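Local coordinates for protein hyaluronidase (Thermobaculum terrenum, PDB 5DIY) that probably removes N-acetylglucosamine from O-GlcNAc-modified proteins as a family 84 glycoside hydrolase, a hexosaminidase built on a TIM barrel, at residues P84-V89 with D119-D124. Residues are numbered along the deposited sequence; the frame is centred on the assembly and turned at random.
Sequences PGLSLV and DNVPFD. Unlike the reference sequence in segment 119-124: Asn120 (reference Asp). With NAG (2-acetamido-2-deoxy-beta-D-glucopyranose), chain E.
Val121 points its side chain at the backbone of Gly85, and its CG1 methyl lies 3.6 Å from Gly85 C. CG1 takes that position because it stands anti to the carbonyl carbon of Val121, chi1 -57°. Gly85 suits the place because it offers bare backbone: a beta carbon on it would point toward Val121 and run into CG1. Leu86 comes in beside the glycine and crosses the valine at a slant, its CD2 resting 4.1 Å from Val121 CG1. The same CD2 methyl reaches the main chain of the second loop, 3.8 Å from Asn120 O. No hydrogen bond crosses between these two segments, and their direct contact is van der Waals: the Val121 methyl lies on the Gly85 backbone and on Leu86 CD2.

Just before this packing, the polar side chains of Asp119 and Asn120 meet the sugar. Asp119 OD2 accepts the amide hydrogen of NAG N2 at 3.0 Å, nearly straight at 166°, and also forms a salt bridge with Lys43. The acetamido methyl C8 lies 3.8 Å from Asp119 CB, so the residue meets the acetamido group with carbon as well as oxygen. An asparagine in place of Asp119 would probably leave Lys43 without its carboxylate mate and weaken the hold on the acetamido N-H.

Asn120 is an engineered substitution for the aspartate predicted to be the proton donor; its ND2 lies 3.6 Å from NAG C2. Its OD1 is hydrogen-bonded to Tyr168 OH and its ND2 to Tyr14 OH, which fixes the rotation of the amide. The loops follow neighbouring parallel strands, 77-82 and 113-117, and the consecutive acidic pair of the natural sequence after strand 113-117 is characteristic of the active site of GH84 TIM-barrel enzymes.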
ATOM      1  N   PRO C  84       4.647 -22.868   0.510  1.00 30.31           N
ATOM      2  CA  PRO C  84       4.222 -24.174   1.013  1.00 30.76           C
ATOM      3  C   PRO C  84       4.086 -24.297   2.536  1.00 32.29           C
ATOM      4  O   PRO C  84       3.697 -25.365   3.023  1.00 31.65           O
ATOM      5  CB  PRO C  84       5.353 -25.082   0.530  1.00 30.74           C
ATOM      6  CG  PRO C  84       6.562 -24.224   0.677  1.00 30.58           C
ATOM      7  CD  PRO C  84       6.118 -22.815   0.364  1.00 30.23           C
ATOM      8  N   GLY C  85       4.363 -23.218   3.269  1.00 32.45           N
ATOM      9  CA  GLY C  85       4.561 -23.281   4.713  1.00 32.67           C
ATOM     10  C   GLY C  85       3.348 -23.526   5.596  1.00 32.76           C
ATOM     11  O   GLY C  85       3.516 -23.766   6.792  1.00 32.79           O
ATOM     12  N   LEU C  86       2.139 -23.460   5.040  1.00 32.63           N
ATOM     13  CA  LEU C  86       0.932 -23.761   5.822  1.00 33.51           C
ATOM     14  C   LEU C  86       0.796 -25.252   6.107  1.00 33.60           C
ATOM     15  O   LEU C  86       0.256 -25.624   7.144  1.00 33.84           O
ATOM     16  CB  LEU C  86      -0.341 -23.264   5.121  1.00 33.17           C
ATOM     17  CG  LEU C  86      -0.460 -21.767   4.847  1.00 32.71           C
ATOM     18  CD1 LEU C  86      -1.666 -21.493   3.960  1.00 32.78           C
ATOM     19  CD2 LEU C  86      -0.558 -20.989   6.149  1.00 32.78           C
ATOM     20  N   SER C  87       1.267 -26.093   5.185  1.00 35.41           N
ATOM     21  CA  SER C  87       1.144 -27.558   5.313  1.00 35.15           C
ATOM     22  C   SER C  87       2.410 -28.381   5.005  1.00 35.16           C
ATOM     23  O   SER C  87       2.355 -29.605   5.057  1.00 37.68           O
ATOM     24  CB  SER C  87      -0.005 -28.038   4.425  1.00 35.21           C
ATOM     25  OG  SER C  87       0.239 -27.715   3.067  1.00 35.99           O
ATOM     26  N   LEU C  88       3.545 -27.741   4.719  1.00 34.73           N
ATOM     27  CA  LEU C  88       4.765 -28.477   4.355  1.00 35.06           C
ATOM     28  C   LEU C  88       5.293 -29.303   5.522  1.00 34.09           C
ATOM     29  O   LEU C  88       5.403 -28.804   6.638  1.00 33.02           O
ATOM     30  CB  LEU C  88       5.872 -27.520   3.886  1.00 35.26           C
ATOM     31  CG  LEU C  88       7.286 -28.068   3.637  1.00 35.74           C
ATOM     32  CD1 LEU C  88       7.266 -29.140   2.561  1.00 36.27           C
ATOM     33  CD2 LEU C  88       8.234 -26.946   3.244  1.00 34.60           C
ATOM     34  N   VAL C  89       5.615 -30.563   5.240  1.00 35.18           N
ATOM     35  CA  VAL C  89       6.417 -31.389   6.136  1.00 35.01           C
ATOM     36  C   VAL C  89       7.870 -31.201   5.688  1.00 34.25           C
ATOM     37  O   VAL C  89       8.303 -31.785   4.692  1.00 32.54           O
ATOM     38  CB  VAL C  89       6.002 -32.881   6.091  1.00 36.16           C
ATOM     39  CG1 VAL C  89       6.672 -33.654   7.223  1.00 36.58           C
ATOM     40  CG2 VAL C  89       4.486 -33.019   6.176  1.00 36.16           C
ATOM     41  N   ASP C 119       6.269 -16.522   4.795  1.00 28.15           N
ATOM     42  CA  ASP C 119       5.553 -15.457   5.503  1.00 28.42           C
ATOM     43  C   ASP C 119       4.139 -15.896   5.877  1.00 29.37           C
ATOM     44  O   ASP C 119       3.512 -16.657   5.146  1.00 29.46           O
ATOM     45  CB  ASP C 119       5.487 -14.177   4.664  1.00 28.33           C
ATOM     46  CG  ASP C 119       4.831 -14.390   3.304  1.00 27.48           C
ATOM     47  OD1 ASP C 119       5.321 -15.241   2.537  1.00 26.43           O
ATOM     48  OD2 ASP C 119       3.844 -13.693   3.006  1.00 26.20           O
ATOM     49  N   ASN C 120       3.649 -15.402   7.013  1.00 30.72           N
ATOM     50  CA  ASN C 120       2.283 -15.654   7.477  1.00 31.99           C
ATOM     51  C   ASN C 120       1.954 -17.145   7.570  1.00 33.21           C
ATOM     52  O   ASN C 120       1.023 -17.646   6.931  1.00 33.42           O
ATOM     53  CB  ASN C 120       1.271 -14.911   6.596  1.00 32.15           C
ATOM     54  CG  ASN C 120       1.549 -13.417   6.513  1.00 31.43           C
ATOM     55  OD1 ASN C 120       2.291 -12.858   7.325  1.00 31.94           O
ATOM     56  ND2 ASN C 120       0.961 -12.765   5.517  1.00 31.11           N
ATOM     57  N   VAL C 121       2.773 -17.833   8.360  1.00 34.25           N
ATOM     58  CA  VAL C 121       2.567 -19.228   8.749  1.00 34.89           C
ATOM     59  C   VAL C 121       2.772 -19.286  10.266  1.00 36.27           C
ATOM     60  O   VAL C 121       3.262 -18.311  10.849  1.00 34.68           O
ATOM     61  CB  VAL C 121       3.538 -20.190   8.013  1.00 34.09           C
ATOM     62  CG1 VAL C 121       3.382 -20.044   6.504  1.00 33.99           C
ATOM     63  CG2 VAL C 121       4.992 -19.973   8.438  1.00 34.06           C
ATOM     64  N   PRO C 122       2.386 -20.407  10.917  1.00 38.93           N
ATOM     65  CA  PRO C 122       2.640 -20.531  12.358  1.00 39.90           C
ATOM     66  C   PRO C 122       4.125 -20.447  12.716  1.00 42.05           C
ATOM     67  O   PRO C 122       4.973 -20.943  11.969  1.00 42.34           O
ATOM     68  CB  PRO C 122       2.077 -21.919  12.696  1.00 39.90           C
ATOM     69  CG  PRO C 122       1.027 -22.152  11.672  1.00 39.82           C
ATOM     70  CD  PRO C 122       1.569 -21.529  10.415  1.00 39.66           C
ATOM     71  N   PHE C 123       4.420 -19.830  13.862  1.00 45.39           N
ATOM     72  CA  PHE C 123       5.805 -19.581  14.289  1.00 47.74           C
ATOM     73  C   PHE C 123       6.563 -20.835  14.743  1.00 48.89           C
ATOM     74  O   PHE C 123       7.780 -20.777  14.916  1.00 49.63           O
ATOM     75  CB  PHE C 123       5.857 -18.528  15.415  1.00 48.85           C
ATOM     76  CG  PHE C 123       5.286 -17.169  15.042  1.00 50.07           C
ATOM     77  CD1 PHE C 123       5.473 -16.612  13.770  1.00 50.61           C
ATOM     78  CD2 PHE C 123       4.599 -16.415  15.997  1.00 50.28           C
ATOM     79  CE1 PHE C 123       4.956 -15.356  13.455  1.00 50.92           C
ATOM     80  CE2 PHE C 123       4.088 -15.158  15.686  1.00 50.20           C
ATOM     81  CZ  PHE C 123       4.265 -14.628  14.414  1.00 50.65           C
ATOM     82  N   ASP C 124       5.858 -21.952  14.921  1.00 50.12           N
ATOM     83  CA  ASP C 124       6.463 -23.211  15.360  1.00 52.29           C
ATOM     84  C   ASP C 124       6.059 -24.353  14.430  1.00 51.17           C
ATOM     85  O   ASP C 124       5.139 -24.207  13.622  1.00 50.45           O
ATOM     86  CB  ASP C 124       6.077 -23.525  16.818  1.00 55.99           C
ATOM     87  CG  ASP C 124       4.615 -23.219  17.129  1.00 58.26           C
ATOM     88  OD1 ASP C 124       3.768 -23.271  16.208  1.00 60.18           O
ATOM     89  OD2 ASP C 124       4.318 -22.911  18.303  1.00 62.44           O
TER
HETATM   90  C1  NAG E 101       2.043  -9.339   4.578  1.00 30.22           C
HETATM   91  C2  NAG E 101       2.306 -10.238   3.354  1.00 28.79           C
HETATM   92  C3  NAG E 101       1.936  -9.600   2.013  1.00 28.24           C
HETATM   93  C4  NAG E 101       0.867  -8.537   2.206  1.00 27.66           C
HETATM   94  C5  NAG E 101       1.436  -7.438   3.090  1.00 28.46           C
HETATM   95  C6  NAG E 101       0.431  -6.308   3.364  1.00 28.96           C
HETATM   96  C7  NAG E 101       4.766  -9.977   3.297  1.00 27.82           C
HETATM   97  C8  NAG E 101       6.068 -10.728   3.282  1.00 27.67           C
HETATM   98  N2  NAG E 101       3.675 -10.742   3.345  1.00 28.11           N
HETATM   99  O3  NAG E 101       1.473 -10.622   1.124  1.00 27.75           O
HETATM  100  O4  NAG E 101       0.512  -7.959   0.950  1.00 26.20           O
HETATM  101  O5  NAG E 101       1.979  -7.931   4.319  1.00 29.59           O
HETATM  102  O6  NAG E 101      -0.802  -6.801   3.892  1.00 28.75           O
HETATM  103  O7  NAG E 101       4.728  -8.753   3.276  1.00 27.28           O